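Local coordinates for V-type ATP synthase alpha chain (Nanoarchaeum equitans Kin4-M, PDB 5BN3), which is the alpha chain (subunit A) of a V-type ATP synthase, of the ATP synthase alpha/beta family, and binds adenosine-5'-diphosphate and magnesium ions, at residues 493-498 with 544-549; 68-73 with 179-184. All blocks are in the same frame, centred on the assembly; numbering follows the deposited sequence.

Contact 1: 493-498 with 544-549; sequences AFDEND and LRYKSL. With ADP (adenosine-5'-diphosphate), chain C.
Asp498 reaches Arg545 because its CG lies opposite the backbone N (chi1 -161°), while Arg545 starts from chi1 58° and runs extended to NE, bringing its guanidinium past the carboxylate. Arg545 NH1 donates to Asp498 OD2 at 2.7 Å, within the guanidinium plane and nearly along the C-O axis of the acceptor, a salt bridge with the flat groups 47° apart. Asp495 turns its carboxylate to the rim of the Tyr546 ring, with OD1 3.6 Å from CD1 and the planes almost perpendicular. Its OD2 accepts from the backbone N of Asn497, above the carboxylate plane, and, through its anti lone pair, from that of Asp498, an Asx turn and Asx motif that curl the loop. Asn497 ND2 donates to Tyr546 O at 3.1 Å, from above the carbonyl plane; water 1, 2.8 Å from both Tyr546 O and Asp495 OD1, can link them. Ala493 N, in the same loop, binds ADP N1 at 3.0 Å. Arg205 pairs with Asp498 OD1, and Asp492 N donates to OD2. The buried Asp498 carboxylate is gripped by two arginines, which probably stabilise its negative charge, and its loop, carrying part of the adenine pocket, is tied to the segment before helix 552-562.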
# COMPACT_ATOMS: atom_id res chain seq x y z
N ALA A 493 -28.17 10.61 -24.74
CA ALA A 493 -28.90 11.58 -23.92
C ALA A 493 -29.16 12.89 -24.65
O ALA A 493 -30.02 13.67 -24.24
CB ALA A 493 -28.13 11.84 -22.65
N PHE A 494 -28.41 13.13 -25.72
CA PHE A 494 -28.50 14.40 -26.43
C PHE A 494 -28.98 14.24 -27.87
O PHE A 494 -28.70 15.08 -28.73
CB PHE A 494 -27.16 15.13 -26.36
CG PHE A 494 -26.61 15.23 -24.96
CD1 PHE A 494 -27.27 15.97 -24.00
CD2 PHE A 494 -25.45 14.56 -24.61
CE1 PHE A 494 -26.78 16.05 -22.70
CE2 PHE A 494 -24.95 14.64 -23.32
CZ PHE A 494 -25.62 15.39 -22.37
N ASP A 495 -29.70 13.15 -28.13
CA ASP A 495 -30.44 13.00 -29.37
C ASP A 495 -31.92 13.18 -29.06
O ASP A 495 -32.42 12.63 -28.09
CB ASP A 495 -30.19 11.63 -30.00
CG ASP A 495 -30.93 11.45 -31.31
OD1 ASP A 495 -30.39 11.86 -32.36
OD2 ASP A 495 -32.05 10.90 -31.30
N GLU A 496 -32.61 13.95 -29.90
CA GLU A 496 -34.01 14.31 -29.65
C GLU A 496 -34.93 13.09 -29.57
O GLU A 496 -35.93 13.11 -28.85
CB GLU A 496 -34.49 15.27 -30.75
CG GLU A 496 -35.80 15.97 -30.43
CD GLU A 496 -36.21 16.95 -31.52
OE1 GLU A 496 -35.70 16.83 -32.66
OE2 GLU A 496 -37.04 17.84 -31.24
N ASN A 497 -34.59 12.04 -30.31
CA ASN A 497 -35.42 10.85 -30.36
C ASN A 497 -35.03 9.77 -29.34
O ASN A 497 -35.88 9.02 -28.87
CB ASN A 497 -35.43 10.25 -31.77
CG ASN A 497 -36.19 11.11 -32.76
OD1 ASN A 497 -37.17 11.77 -32.42
ND2 ASN A 497 -35.73 11.12 -34.01
N ASP A 498 -33.74 9.68 -29.02
CA ASP A 498 -33.26 8.59 -28.17
C ASP A 498 -33.16 8.96 -26.68
O ASP A 498 -33.11 8.08 -25.83
CB ASP A 498 -31.91 8.08 -28.68
CG ASP A 498 -31.57 6.70 -28.15
OD1 ASP A 498 -32.50 5.95 -27.77
OD2 ASP A 498 -30.37 6.35 -28.13
N LEU A 544 -32.51 1.76 -34.95
CA LEU A 544 -33.91 1.97 -34.55
C LEU A 544 -34.10 3.06 -33.49
O LEU A 544 -34.97 3.91 -33.63
CB LEU A 544 -34.51 0.66 -34.03
CG LEU A 544 -35.06 -0.34 -35.05
CD1 LEU A 544 -35.44 -1.64 -34.37
CD2 LEU A 544 -36.27 0.26 -35.74
N ARG A 545 -33.28 3.02 -32.44
CA ARG A 545 -33.42 3.92 -31.30
C ARG A 545 -33.31 5.40 -31.67
O ARG A 545 -33.79 6.27 -30.93
CB ARG A 545 -32.42 3.57 -30.20
CG ARG A 545 -30.95 3.61 -30.62
CD ARG A 545 -30.03 3.18 -29.48
NE ARG A 545 -28.62 3.12 -29.88
CZ ARG A 545 -27.74 4.09 -29.66
NH1 ARG A 545 -28.11 5.20 -29.03
NH2 ARG A 545 -26.48 3.95 -30.06
N TYR A 546 -32.70 5.69 -32.81
CA TYR A 546 -32.55 7.06 -33.27
C TYR A 546 -33.78 7.58 -34.03
O TYR A 546 -33.78 8.71 -34.51
CB TYR A 546 -31.31 7.20 -34.15
CG TYR A 546 -30.02 7.26 -33.37
CD1 TYR A 546 -29.69 8.39 -32.64
CD2 TYR A 546 -29.13 6.20 -33.38
CE1 TYR A 546 -28.52 8.46 -31.92
CE2 TYR A 546 -27.95 6.26 -32.67
CZ TYR A 546 -27.65 7.39 -31.94
OH TYR A 546 -26.48 7.46 -31.23
N LYS A 547 -34.81 6.75 -34.14
CA LYS A 547 -35.97 7.13 -34.95
C LYS A 547 -37.12 7.72 -34.14
O LYS A 547 -37.23 7.48 -32.93
CB LYS A 547 -36.41 5.96 -35.84
CG LYS A 547 -35.41 5.70 -36.95
CD LYS A 547 -35.80 4.56 -37.88
CE LYS A 547 -34.81 4.47 -39.04
NZ LYS A 547 -34.92 3.20 -39.81
N SER A 548 -37.96 8.50 -34.82
CA SER A 548 -39.00 9.32 -34.18
C SER A 548 -39.85 8.57 -33.16
O SER A 548 -39.77 8.84 -31.96
CB SER A 548 -39.90 9.95 -35.25
OG SER A 548 -40.78 8.99 -35.81
N LEU A 549 -40.65 7.64 -33.67
CA LEU A 549 -41.62 6.85 -32.92
C LEU A 549 -42.53 6.35 -34.02
O LEU A 549 -42.70 5.14 -34.21
CB LEU A 549 -42.44 7.70 -31.94
CG LEU A 549 -42.86 7.07 -30.61
CD1 LEU A 549 -43.36 5.64 -30.78
CD2 LEU A 549 -41.72 7.12 -29.60
PB ADP C . -19.08 12.39 -14.70
O1B ADP C . -19.11 10.92 -14.36
O2B ADP C . -20.19 13.20 -14.10
O3B ADP C . -17.71 13.01 -14.58
PA ADP C . -20.46 13.28 -17.07
O1A ADP C . -21.85 12.92 -16.62
O2A ADP C . -20.01 14.72 -17.02
O3A ADP C . -19.39 12.36 -16.29
O5' ADP C . -20.28 12.75 -18.57
C5' ADP C . -19.00 12.77 -19.19
C4' ADP C . -19.14 12.89 -20.70
O4' ADP C . -19.83 11.74 -21.22
C3' ADP C . -19.94 14.13 -21.05
O3' ADP C . -19.21 14.92 -21.99
C2' ADP C . -21.22 13.60 -21.68
O2' ADP C . -21.58 14.36 -22.83
C1' ADP C . -20.92 12.16 -22.05
N9 ADP C . -22.12 11.32 -21.79
C8 ADP C . -22.42 10.70 -20.64
N7 ADP C . -23.59 10.02 -20.74
C5 ADP C . -24.05 10.20 -21.99
C6 ADP C . -25.24 9.76 -22.76
N6 ADP C . -26.18 8.96 -22.20
N1 ADP C . -25.33 10.17 -24.04
C2 ADP C . -24.40 10.96 -24.61
N3 ADP C . -23.30 11.40 -23.97
C4 ADP C . -23.08 11.06 -22.68
O HOH W 1 -32.26 11.07 -34.24

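Contact 2: 68-73 with 179-184; sequences TIELGP and YHEWPI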
# COMPACT_ATOMS: atom_id res chain seq x y z
N THR A 68 -33.19 24.59 10.09
CA THR A 68 -34.49 24.25 9.52
C THR A 68 -34.64 24.65 8.05
O THR A 68 -33.85 25.43 7.52
CB THR A 68 -35.64 24.90 10.31
OG1 THR A 68 -35.59 26.33 10.14
CG2 THR A 68 -35.54 24.57 11.79
N ILE A 69 -35.68 24.11 7.42
CA ILE A 69 -36.06 24.51 6.07
C ILE A 69 -37.55 24.86 6.05
O ILE A 69 -38.35 24.21 6.72
CB ILE A 69 -35.77 23.39 5.04
CG1 ILE A 69 -36.22 23.81 3.64
CG2 ILE A 69 -36.46 22.10 5.44
CD1 ILE A 69 -35.52 25.04 3.12
N GLU A 70 -37.91 25.90 5.31
CA GLU A 70 -39.31 26.26 5.14
C GLU A 70 -39.95 25.36 4.10
O GLU A 70 -39.47 25.26 2.96
CB GLU A 70 -39.44 27.73 4.71
CG GLU A 70 -39.10 28.74 5.80
CD GLU A 70 -39.10 30.17 5.30
OE1 GLU A 70 -39.42 30.38 4.11
OE2 GLU A 70 -38.78 31.08 6.09
N LEU A 71 -41.03 24.69 4.49
CA LEU A 71 -41.73 23.77 3.60
C LEU A 71 -43.10 24.32 3.22
O LEU A 71 -43.99 24.42 4.07
CB LEU A 71 -41.89 22.41 4.27
CG LEU A 71 -40.59 21.73 4.72
CD1 LEU A 71 -40.87 20.53 5.61
CD2 LEU A 71 -39.78 21.32 3.51
N GLY A 72 -43.26 24.68 1.95
CA GLY A 72 -44.53 25.19 1.45
C GLY A 72 -44.41 25.61 -0.00
O GLY A 72 -43.41 25.30 -0.66
N PRO A 73 -45.44 26.30 -0.53
CA PRO A 73 -45.41 26.80 -1.90
C PRO A 73 -44.26 27.78 -2.10
O PRO A 73 -44.02 28.64 -1.25
CB PRO A 73 -46.75 27.54 -2.03
CG PRO A 73 -47.64 26.88 -1.02
CD PRO A 73 -46.73 26.54 0.13
N TYR A 179 -47.07 27.32 5.09
CA TYR A 179 -45.77 26.68 5.26
C TYR A 179 -45.50 26.38 6.73
O TYR A 179 -46.10 26.97 7.62
CB TYR A 179 -44.66 27.59 4.73
CG TYR A 179 -44.22 28.67 5.70
CD1 TYR A 179 -44.93 29.85 5.82
CD2 TYR A 179 -43.08 28.50 6.48
CE1 TYR A 179 -44.53 30.84 6.70
CE2 TYR A 179 -42.68 29.48 7.36
CZ TYR A 179 -43.40 30.65 7.46
OH TYR A 179 -42.99 31.62 8.34
N HIS A 180 -44.58 25.45 6.97
CA HIS A 180 -44.04 25.24 8.31
C HIS A 180 -42.55 24.93 8.26
O HIS A 180 -42.03 24.53 7.21
CB HIS A 180 -44.81 24.15 9.07
CG HIS A 180 -44.57 22.76 8.56
ND1 HIS A 180 -45.24 22.23 7.48
CD2 HIS A 180 -43.75 21.78 9.01
CE1 HIS A 180 -44.83 20.99 7.27
NE2 HIS A 180 -43.93 20.69 8.18
N GLU A 181 -41.87 25.13 9.37
CA GLU A 181 -40.43 24.88 9.44
C GLU A 181 -40.15 23.49 9.99
O GLU A 181 -40.90 22.99 10.83
CB GLU A 181 -39.75 25.94 10.32
CG GLU A 181 -39.78 27.34 9.75
CD GLU A 181 -39.02 28.33 10.62
OE1 GLU A 181 -38.99 28.13 11.85
OE2 GLU A 181 -38.46 29.30 10.07
N TRP A 182 -39.07 22.87 9.52
CA TRP A 182 -38.70 21.55 10.00
C TRP A 182 -37.18 21.38 10.06
O TRP A 182 -36.48 21.77 9.13
CB TRP A 182 -39.31 20.47 9.10
CG TRP A 182 -39.16 19.10 9.67
CD1 TRP A 182 -38.16 18.21 9.41
CD2 TRP A 182 -40.03 18.46 10.60
NE1 TRP A 182 -38.36 17.05 10.12
CE2 TRP A 182 -39.50 17.18 10.86
CE3 TRP A 182 -41.21 18.85 11.24
CZ2 TRP A 182 -40.12 16.29 11.74
CZ3 TRP A 182 -41.82 17.96 12.11
CH2 TRP A 182 -41.27 16.70 12.35
N PRO A 183 -36.68 20.81 11.16
CA PRO A 183 -35.24 20.55 11.33
C PRO A 183 -34.76 19.52 10.31
O PRO A 183 -35.27 18.40 10.30
CB PRO A 183 -35.15 19.97 12.74
CG PRO A 183 -36.42 20.38 13.43
CD PRO A 183 -37.46 20.39 12.35
N ILE A 184 -33.80 19.89 9.47
CA ILE A 184 -33.35 19.03 8.38
C ILE A 184 -32.65 17.75 8.84
O ILE A 184 -32.60 16.77 8.10
CB ILE A 184 -32.45 19.78 7.38
CG1 ILE A 184 -31.20 20.32 8.08
CG2 ILE A 184 -33.22 20.91 6.70
CD1 ILE A 184 -30.22 21.00 7.14
O HOH W 2 -35.75 28.09 8.26
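Ile69 and Trp182 form an antiparallel hydrogen-bonded pair, Ile69 N giving to Trp182 O at 3.0 Å and Trp182 N to Ile69 O at 3.2 Å. Leu71 and His180 repeat the pattern, with Leu71 N to His180 O at 2.9 Å and His180 N to Leu71 O at 3.1 Å. Between them Glu70 and Glu181 form a non-hydrogen-bonded pair. On the face of Ile69, Leu71, His180 and Trp182, Leu71 CD1 rests 3.8 Å from Trp182 CB and approaches His180 NE2. Ile69 CG2 meets CG2 of Ile184, just past strand 180-183, at 3.7 Å, the side chains crossing at about a right angle. On the other face, Glu70 CG lies 4.0 Å from Tyr179 CE2; chi1 82° sets the tyrosine CG between backbone N and carbonyl carbon, and the ring stands off that face beside Glu70. The carboxylates of Glu70 and Glu181 come close, OE2 to OE2 4.4 Å, but Arg110 forms a salt bridge with Glu70 and probably offsets the repulsion. On the face of His180 and Trp182, Arg188 hydrogen-bonds His180 NE2 and makes a cation-pi contact with Trp182. This two-stranded antiparallel sheet packs Ile69, Leu71 and Ile184 against helix 293-309, while Pro73 touches strand 140-145.

How the contacts relate
From the N terminus, the chain first passes through the six-stranded sheet of the beta-barrel domain. Contact 2 then pairs 68-73 with 179-184, closing a loop of 105 residues, rich in strands, that includes the barrel-sandwich region. After 184 the chain builds most of the nucleotide-binding domain and enters the helical C-terminal part, where contact 1 joins 493-498 to 544-549 across 45 mostly helical residues. The two loops follow in series, neither nesting nor crossing. The centres of contact 1 and contact 2 are about 40 Å apart, on opposite sides of the chain's centre. Contact 2 brings 68-73 back beside the strand that follows the barrel-sandwich region, next to helix 293-309; contact 1 ties C-terminal loops together beside the ADP pocket.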